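Local coordinates for protein beta-1,4-mannanase (Aplysia kurodai, PDB 3VUP) that probably hydrolyses the beta-1,4-mannosidic linkages of mannan in the digestive fluid of the common sea hare, at residues L23-Y28 with R60-I65; Q36-K41 with M92-D97; P108-A113 with W157-E162. All blocks are in the same frame, centred on the assembly; numbering follows the deposited sequence. Where two conformers were deposited one is given.

Interaction 1: residues L23-Y28 with R60-I65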
# COMPACT_ATOMS: atom_id res chain seq x y z
N LEU A 23 4.27 -9.71 2.15
CA LEU A 23 5.43 -10.58 2.06
C LEU A 23 6.43 -10.39 3.22
O LEU A 23 6.74 -11.36 3.91
CB LEU A 23 6.10 -10.44 0.69
CG LEU A 23 7.30 -11.33 0.42
CD1 LEU A 23 6.86 -12.79 0.37
CD2 LEU A 23 7.98 -10.92 -0.87
N PRO A 24 6.93 -9.16 3.47
CA PRO A 24 6.71 -7.90 2.75
C PRO A 24 7.83 -7.61 1.74
O PRO A 24 7.71 -6.68 0.94
CB PRO A 24 6.72 -6.85 3.86
CG PRO A 24 7.40 -7.49 5.03
CD PRO A 24 7.72 -8.92 4.69
N TRP A 25 8.88 -8.42 1.81
CA TRP A 25 10.05 -8.35 0.95
C TRP A 25 10.78 -9.66 1.18
O TRP A 25 10.45 -10.41 2.10
CB TRP A 25 10.96 -7.17 1.33
CG TRP A 25 11.27 -7.10 2.79
CD1 TRP A 25 12.10 -7.92 3.50
CD2 TRP A 25 10.69 -6.19 3.72
NE1 TRP A 25 12.08 -7.56 4.83
CE2 TRP A 25 11.23 -6.50 4.99
CE3 TRP A 25 9.79 -5.13 3.62
CZ2 TRP A 25 10.89 -5.79 6.14
CZ3 TRP A 25 9.45 -4.42 4.76
CH2 TRP A 25 9.99 -4.76 6.01
N MET A 26 11.78 -9.93 0.36
CA MET A 26 12.68 -11.05 0.63
C MET A 26 14.02 -10.48 1.09
O MET A 26 14.43 -10.71 2.24
CB MET A 26 12.83 -11.95 -0.59
CG MET A 26 13.63 -13.22 -0.31
SD MET A 26 13.04 -14.21 1.09
CE MET A 26 11.35 -14.52 0.57
N SER A 27 14.69 -9.74 0.22
CA SER A 27 15.83 -8.91 0.59
C SER A 27 15.36 -7.46 0.55
O SER A 27 15.11 -6.91 -0.53
CB SER A 27 16.98 -9.12 -0.39
OG SER A 27 17.40 -10.47 -0.37
N TYR A 28 15.20 -6.85 1.72
CA TYR A 28 14.65 -5.50 1.86
C TYR A 28 15.26 -4.52 0.87
O TYR A 28 16.46 -4.26 0.91
CB TYR A 28 14.87 -5.01 3.29
CG TYR A 28 14.37 -3.63 3.64
CD1 TYR A 28 13.10 -3.43 4.15
CD2 TYR A 28 15.20 -2.52 3.53
CE1 TYR A 28 12.64 -2.17 4.50
CE2 TYR A 28 14.75 -1.24 3.88
CZ TYR A 28 13.47 -1.08 4.38
OH TYR A 28 13.01 0.18 4.75
N ARG A 60 0.77 -8.11 -0.67
CA ARG A 60 1.40 -6.79 -0.73
C ARG A 60 2.90 -7.02 -0.55
O ARG A 60 3.32 -7.79 0.31
CB ARG A 60 0.85 -5.90 0.38
CG ARG A 60 1.49 -4.50 0.45
CD ARG A 60 0.67 -3.63 1.35
NE ARG A 60 1.11 -2.25 1.54
CZ ARG A 60 1.66 -1.76 2.66
NH1 ARG A 60 1.99 -2.56 3.67
NH2 ARG A 60 1.89 -0.46 2.75
N LEU A 61 3.72 -6.36 -1.37
CA LEU A 61 5.17 -6.47 -1.24
C LEU A 61 5.80 -5.17 -1.71
O LEU A 61 5.21 -4.43 -2.50
CB LEU A 61 5.74 -7.68 -1.99
CG LEU A 61 5.94 -7.60 -3.50
CD1 LEU A 61 6.66 -8.84 -3.99
CD2 LEU A 61 4.62 -7.45 -4.24
N TRP A 62 6.97 -4.88 -1.17
CA TRP A 62 7.55 -3.55 -1.29
C TRP A 62 8.65 -3.52 -2.34
O TRP A 62 9.47 -4.44 -2.43
CB TRP A 62 8.09 -3.08 0.05
CG TRP A 62 7.08 -2.94 1.16
CD1 TRP A 62 5.80 -3.40 1.22
CD2 TRP A 62 7.33 -2.30 2.40
NE1 TRP A 62 5.22 -3.05 2.43
CE2 TRP A 62 6.16 -2.38 3.17
CE3 TRP A 62 8.44 -1.63 2.93
CZ2 TRP A 62 6.07 -1.84 4.46
CZ3 TRP A 62 8.36 -1.10 4.19
CH2 TRP A 62 7.19 -1.21 4.95
N ILE A 63 8.67 -2.44 -3.12
CA ILE A 63 9.52 -2.34 -4.30
C ILE A 63 10.70 -1.39 -4.09
O ILE A 63 11.78 -1.84 -3.71
CB ILE A 63 8.69 -1.94 -5.56
CG1 ILE A 63 7.41 -2.80 -5.68
CG2 ILE A 63 9.55 -2.03 -6.80
CD1 ILE A 63 7.65 -4.29 -5.76
N HIS A 64 10.53 -0.08 -4.31
CA HIS A 64 11.67 0.84 -4.21
C HIS A 64 12.09 1.09 -2.76
O HIS A 64 13.28 1.22 -2.46
CB HIS A 64 11.37 2.22 -4.82
CG HIS A 64 10.80 2.20 -6.22
ND1 HIS A 64 11.31 1.44 -7.25
CD2 HIS A 64 9.80 2.94 -6.75
CE1 HIS A 64 10.63 1.69 -8.35
NE2 HIS A 64 9.71 2.60 -8.08
N ILE A 65 11.09 1.22 -1.89
CA ILE A 65 11.26 1.50 -0.46
C ILE A 65 11.79 2.93 -0.28
O ILE A 65 10.99 3.87 -0.30
CB ILE A 65 12.04 0.38 0.27
CG1 ILE A 65 11.37 -0.96 -0.08
CG2 ILE A 65 12.01 0.61 1.76
CD1 ILE A 65 11.78 -2.12 0.80
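W62 turns one indole face toward the 23-28 loop, and W25 drives its edge into it. The six-membered rings form an edge-to-face pair with centroids 5.0 Å apart and planes at 69°. CZ3 of W25 comes within 3.5 Å of W62 CE3, and P24 CB lies over that same face. W62 is aimed there by its first torsion, CG anti to the carbonyl carbon (chi1 -62°). Along the backbone, L23 N donates to R60 O at 2.8 Å and W62 N to P24 O at 2.9 Å. Proline suits the turn between these bonds, for the peptide before P24 is cis. L23 and L61 lie side by side, CB to CB 3.9 Å. With an alanine at W62 the indole face would be gone, which would probably open a gap at the edge of the W25 ring and leave P24 CB without the surface it rests over. The L23, P24, L61 and W62 side is buried, whereas W25 and Y28 keep part of their surface exposed; Y28 still rests on buried I65, whose CD1 sits 3.9 Å from the centroid of the Y28 ring, over its face. The loop thus lies against barrel strand 58-65, with L23 reaching E47 on helix 36-53, and L61 bonded through its backbone to F107 and C109 of strand 105-112.

Interaction 2: residues Q36-K41 with M92-D97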
# COMPACT_ATOMS: atom_id res chain seq x y z
N GLN A 36 18.07 -8.52 -9.42
CA GLN A 36 17.76 -8.97 -8.07
C GLN A 36 16.54 -9.88 -7.98
O GLN A 36 16.46 -10.72 -7.08
CB GLN A 36 17.60 -7.76 -7.14
CG GLN A 36 18.90 -6.99 -7.01
CD GLN A 36 18.77 -5.65 -6.30
OE1 GLN A 36 19.63 -5.30 -5.49
NE2 GLN A 36 17.72 -4.89 -6.60
N TRP A 37 15.59 -9.71 -8.89
CA TRP A 37 14.40 -10.54 -8.86
C TRP A 37 14.72 -12.00 -9.17
O TRP A 37 14.31 -12.91 -8.45
CB TRP A 37 13.32 -10.00 -9.80
CG TRP A 37 12.27 -11.02 -10.15
CD1 TRP A 37 12.14 -11.68 -11.33
CD2 TRP A 37 11.23 -11.53 -9.29
NE1 TRP A 37 11.09 -12.55 -11.28
CE2 TRP A 37 10.51 -12.48 -10.04
CE3 TRP A 37 10.84 -11.27 -7.97
CZ2 TRP A 37 9.42 -13.17 -9.52
CZ3 TRP A 37 9.75 -11.95 -7.46
CH2 TRP A 37 9.06 -12.89 -8.23
N GLN A 38 15.49 -12.23 -10.23
CA GLN A 38 15.83 -13.61 -10.56
C GLN A 38 16.66 -14.26 -9.44
O GLN A 38 16.56 -15.46 -9.22
CB GLN A 38 16.53 -13.70 -11.92
CG GLN A 38 15.63 -13.37 -13.11
CD GLN A 38 14.43 -14.30 -13.25
OE1 GLN A 38 14.46 -15.45 -12.80
NE2 GLN A 38 13.37 -13.80 -13.88
N ARG A 39 17.45 -13.46 -8.73
CA ARG A 39 18.22 -13.98 -7.61
C ARG A 39 17.35 -14.35 -6.41
O ARG A 39 17.66 -15.31 -5.69
CB ARG A 39 19.31 -12.99 -7.19
CG ARG A 39 20.47 -12.93 -8.17
CD ARG A 39 21.64 -12.12 -7.61
NE ARG A 39 21.37 -10.69 -7.63
CZ ARG A 39 21.66 -9.89 -8.65
NH1 ARG A 39 22.23 -10.38 -9.74
NH2 ARG A 39 21.38 -8.60 -8.58
N ASN A 40 16.25 -13.62 -6.21
CA ASN A 40 15.37 -13.86 -5.07
C ASN A 40 14.13 -14.70 -5.37
O ASN A 40 13.41 -15.11 -4.46
CB ASN A 40 14.89 -12.53 -4.46
CG ASN A 40 15.96 -11.83 -3.62
OD1 ASN A 40 16.03 -12.02 -2.40
ND2 ASN A 40 16.75 -10.98 -4.25
N LYS A 41 13.89 -14.96 -6.66
CA LYS A 41 12.66 -15.64 -7.08
C LYS A 41 12.48 -17.02 -6.44
O LYS A 41 11.36 -17.40 -6.09
CB LYS A 41 12.62 -15.75 -8.61
CG LYS A 41 11.37 -16.43 -9.15
CD LYS A 41 11.35 -16.43 -10.66
CE LYS A 41 10.07 -17.05 -11.21
NZ LYS A 41 10.04 -16.99 -12.69
N MET A 92 9.27 -6.96 -13.06
CA MET A 92 7.92 -6.65 -12.63
C MET A 92 6.90 -7.51 -13.38
O MET A 92 5.93 -8.00 -12.79
CB MET A 92 7.63 -5.16 -12.79
CG MET A 92 8.48 -4.27 -11.86
SD MET A 92 8.25 -4.60 -10.10
CE MET A 92 6.55 -4.11 -9.85
N LYS A 93 7.13 -7.74 -14.67
CA LYS A 93 6.25 -8.62 -15.43
C LYS A 93 6.33 -10.05 -14.91
O LYS A 93 5.31 -10.71 -14.75
CB LYS A 93 6.57 -8.57 -16.93
CG LYS A 93 5.83 -9.65 -17.72
CD LYS A 93 5.54 -9.25 -19.16
CE LYS A 93 4.51 -10.19 -19.77
NZ LYS A 93 4.92 -11.62 -19.68
N ASP A 94 7.54 -10.53 -14.63
CA ASP A 94 7.70 -11.89 -14.16
C ASP A 94 7.10 -12.09 -12.77
O ASP A 94 6.55 -13.15 -12.47
CB ASP A 94 9.17 -12.31 -14.18
CG ASP A 94 9.34 -13.81 -14.13
OD1 ASP A 94 8.69 -14.51 -14.94
OD2 ASP A 94 10.11 -14.30 -13.29
N LEU A 95 7.20 -11.07 -11.92
CA LEU A 95 6.53 -11.09 -10.63
C LEU A 95 5.05 -11.37 -10.82
O LEU A 95 4.47 -12.24 -10.18
CB LEU A 95 6.72 -9.75 -9.92
CG LEU A 95 5.78 -9.47 -8.74
CD1 LEU A 95 6.01 -10.43 -7.58
CD2 LEU A 95 5.94 -8.03 -8.30
N LEU A 96 4.43 -10.61 -11.73
CA LEU A 96 3.00 -10.75 -11.97
C LEU A 96 2.64 -12.07 -12.65
O LEU A 96 1.62 -12.68 -12.33
CB LEU A 96 2.48 -9.54 -12.75
CG LEU A 96 2.60 -8.19 -12.03
CD1 LEU A 96 2.24 -7.05 -12.96
CD2 LEU A 96 1.72 -8.16 -10.79
N ASP A 97 3.47 -12.51 -13.59
CA ASP A 97 3.26 -13.82 -14.22
C ASP A 97 3.34 -14.94 -13.17
O ASP A 97 2.57 -15.90 -13.22
CB ASP A 97 4.29 -14.07 -15.32
CG ASP A 97 4.09 -13.19 -16.54
OD1 ASP A 97 2.99 -12.63 -16.73
OD2 ASP A 97 5.06 -13.07 -17.32
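D94 OD2 gathers the donors of W37 and K41 onto one oxygen. W37 NE1 reaches it at 2.8 Å in an almost straight bond (174°), in the plane of the indole and on the anti lone pair of the carboxylate. K41 NZ forms a salt bridge to the same OD2 at 2.8 Å, through the syn lone pair. Q38 NE2, brought round by a bend in its chain, adds a weak hydrogen bond at 3.4 Å. Lysine suits its place because its extended chain, CG anti to the backbone N (chi1 -179°), carries the ammonium across the groove between the helices; tryptophan suits because its rim carries a single N-H for D94 while its faces pack against apolar neighbours. That ring lies over L95: CZ2 is 3.7 Å from L95 CA, and CH2 is 4.0 Å from L95 CD1. The other face of the indole is approached by K41 CB from its own helix, and the ring also meets F32 nearly in parallel. The axes of segments 36-41 and 92-97 approach to 10.5 Å, their directions 30° apart, a separation that the large indole spans. The polar bonds sit at the partly exposed margin of the contact, and the apolar overlap with L95 lies on its buried side. With two strong bonds on OD2, the carboxylate is held against rotation, and the ammonium beside it probably favours the ionised form of D94.

Interaction 3: residues P108-A113 with W157-E162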
# COMPACT_ATOMS: atom_id res chain seq x y z
N PRO A 108 1.95 -4.07 -5.34
CA PRO A 108 3.30 -3.54 -5.12
C PRO A 108 3.21 -2.21 -4.39
O PRO A 108 2.39 -1.35 -4.75
CB PRO A 108 3.83 -3.32 -6.54
CG PRO A 108 2.94 -4.16 -7.43
CD PRO A 108 1.59 -4.10 -6.77
N CYS A 109 4.06 -2.04 -3.38
CA CYS A 109 4.13 -0.79 -2.63
C CYS A 109 5.43 -0.09 -3.01
O CYS A 109 6.52 -0.60 -2.76
CB CYS A 109 4.08 -1.08 -1.12
SG CYS A 109 4.26 0.40 -0.10
N LEU A 110 5.31 1.09 -3.62
CA LEU A 110 6.46 1.74 -4.23
C LEU A 110 7.46 2.28 -3.22
O LEU A 110 8.64 1.95 -3.30
CB LEU A 110 6.00 2.85 -5.18
CG LEU A 110 5.15 2.39 -6.35
CD1 LEU A 110 4.73 3.61 -7.16
CD2 LEU A 110 5.89 1.37 -7.21
N TRP A 111 6.98 3.09 -2.26
CA TRP A 111 7.85 3.85 -1.37
C TRP A 111 7.52 3.57 0.09
O TRP A 111 6.47 3.00 0.42
CB TRP A 111 7.68 5.34 -1.64
CG TRP A 111 7.95 5.76 -3.05
CD1 TRP A 111 7.03 6.13 -3.98
CD2 TRP A 111 9.23 5.87 -3.69
NE1 TRP A 111 7.65 6.45 -5.16
CE2 TRP A 111 9.00 6.30 -5.01
CE3 TRP A 111 10.55 5.62 -3.28
CZ2 TRP A 111 10.03 6.51 -5.92
CZ3 TRP A 111 11.58 5.83 -4.19
CH2 TRP A 111 11.31 6.27 -5.49
N ASN A 112 8.41 4.00 0.98
CA ASN A 112 8.25 3.79 2.41
C ASN A 112 8.70 5.03 3.18
O ASN A 112 9.76 5.59 2.90
CB ASN A 112 9.11 2.60 2.85
CG ASN A 112 8.99 2.28 4.32
OD1 ASN A 112 7.93 2.48 4.93
ND2 ASN A 112 10.06 1.75 4.91
N ALA A 113 7.89 5.43 4.16
CA ALA A 113 8.25 6.51 5.07
C ALA A 113 8.20 6.09 6.55
O ALA A 113 8.24 6.94 7.44
CB ALA A 113 7.37 7.74 4.84
N TRP A 157 -1.69 -0.55 -7.22
CA TRP A 157 -0.43 0.07 -6.85
C TRP A 157 -0.60 0.82 -5.54
O TRP A 157 -1.47 1.68 -5.43
CB TRP A 157 0.01 1.06 -7.93
CG TRP A 157 0.33 0.43 -9.25
CD1 TRP A 157 -0.48 0.37 -10.36
CD2 TRP A 157 1.56 -0.22 -9.62
NE1 TRP A 157 0.17 -0.27 -11.38
CE2 TRP A 157 1.41 -0.65 -10.96
CE3 TRP A 157 2.76 -0.49 -8.96
CZ2 TRP A 157 2.43 -1.33 -11.65
CZ3 TRP A 157 3.76 -1.17 -9.64
CH2 TRP A 157 3.59 -1.58 -10.97
N ASP A 158 0.22 0.49 -4.55
CA ASP A 158 0.24 1.21 -3.28
C ASP A 158 1.41 2.20 -3.39
O ASP A 158 2.57 1.80 -3.45
CB ASP A 158 0.44 0.21 -2.13
CG ASP A 158 0.57 0.87 -0.76
OD1 ASP A 158 0.82 2.09 -0.68
OD2 ASP A 158 0.48 0.11 0.24
N LEU A 159 1.10 3.49 -3.42
CA LEU A 159 2.14 4.49 -3.65
C LEU A 159 3.16 4.58 -2.53
O LEU A 159 4.33 4.86 -2.77
CB LEU A 159 1.53 5.87 -3.85
CG LEU A 159 0.57 6.00 -5.02
CD1 LEU A 159 0.15 7.44 -5.16
CD2 LEU A 159 1.18 5.48 -6.31
N MET A 160 2.71 4.40 -1.29
CA MET A 160 3.60 4.65 -0.17
C MET A 160 3.14 4.01 1.10
O MET A 160 1.98 4.15 1.53
CB MET A 160 3.76 6.15 0.07
CG MET A 160 4.75 6.50 1.18
SD MET A 160 5.11 8.26 1.31
CE MET A 160 6.81 8.28 0.77
N ASN A 161 4.07 3.32 1.74
CA ASN A 161 3.85 2.83 3.08
C ASN A 161 4.04 3.91 4.13
O ASN A 161 5.14 4.46 4.28
CB ASN A 161 4.81 1.70 3.39
CG ASN A 161 4.51 1.09 4.72
OD1 ASN A 161 3.46 0.47 4.89
ND2 ASN A 161 5.37 1.31 5.71
N GLU A 162 2.96 4.21 4.85
CA GLU A 162 2.99 5.04 6.06
C GLU A 162 3.70 6.39 5.90
O GLU A 162 4.70 6.65 6.57
CB GLU A 162 3.57 4.24 7.23
CG GLU A 162 2.76 2.95 7.45
CD GLU A 162 3.10 2.19 8.72
OE1 GLU A 162 4.13 2.48 9.37
OE2 GLU A 162 2.31 1.27 9.06
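Neighbouring strands of the (beta/alpha)8 barrel, 105-112 and 157-161, run parallel here, pairing C109 with D158, W111 with M160 and N112 with N161. D158 N donates to P108 O (2.9 Å) and L110 N to D158 O (2.8 Å); farther along, N161 N donates to W111 O and A113 N to N161 O. Between these bonds, L110 and L159 both take helical backbone angles, so the two strands kink together and keep their register.

C109, D158, N112 and N161 share one face of the sheet. C109 suits the tight place beside the other strand, its small SG lying 3.5 Å from N161 N. The N112 and N161 side chains run side by side, both with CG anti to the backbone N, and N161 ND2 donates to N112 OD1 at 2.9 Å. The amide planes are 47° apart, and the donor sits 35° above the carbonyl plane of N112. R60 holds N161 OD1 and also bridges to D158, fixing both groups, while N161 ND2 and E162 OE2 bond a bound Tris molecule, probably from the crystallisation liquor; E162 OE2 is also hydrogen-bonded to H262 ND1. N161 at the strand's end and E162 just beyond form an Asn-Glu pair, consistent with the active-site sequence of clan GH-A glycosidases.

W111 and M160 occupy the opposite face. M160 bends its flexible chain so that CE packs 3.9 Å from W111 CB and 4.1 Å from A113 CB. L159 O comes to the edge of the W111 ring, 3.2 Å from CD1. At the start of the strands, P108 CB meets W157 CZ3 at 3.8 Å. Helices then cover these outward residues: 130-147 touches L110 and W157, and 197-214 touches W157, L159 and M160, with its Q207 bonded to W111 NE1.

In the fold
Strand 58-65 of interaction 1 borders strand 105-112 of interaction 3, and their centres lie about 10 Å apart. L61 O accepts from C109 N at 2.8 Å, and R60 NE forms a salt bridge with D158 OD2 at 2.8 Å; another nitrogen of R60 pairs with E293 at the end of strand 289-293. W62 and N161 meet beside the bound Tris, which probably marks the substrate pocket. Interaction 2 lies outside the barrel, its centre about 12 Å from that of interaction 1 and 18 Å from that of interaction 3. It joins interaction 1 through the probable hydrogen bond S27 OG to N40 OD1 (2.9 Å) and through L61 CD1 against L95 CD1 (4.0 Å).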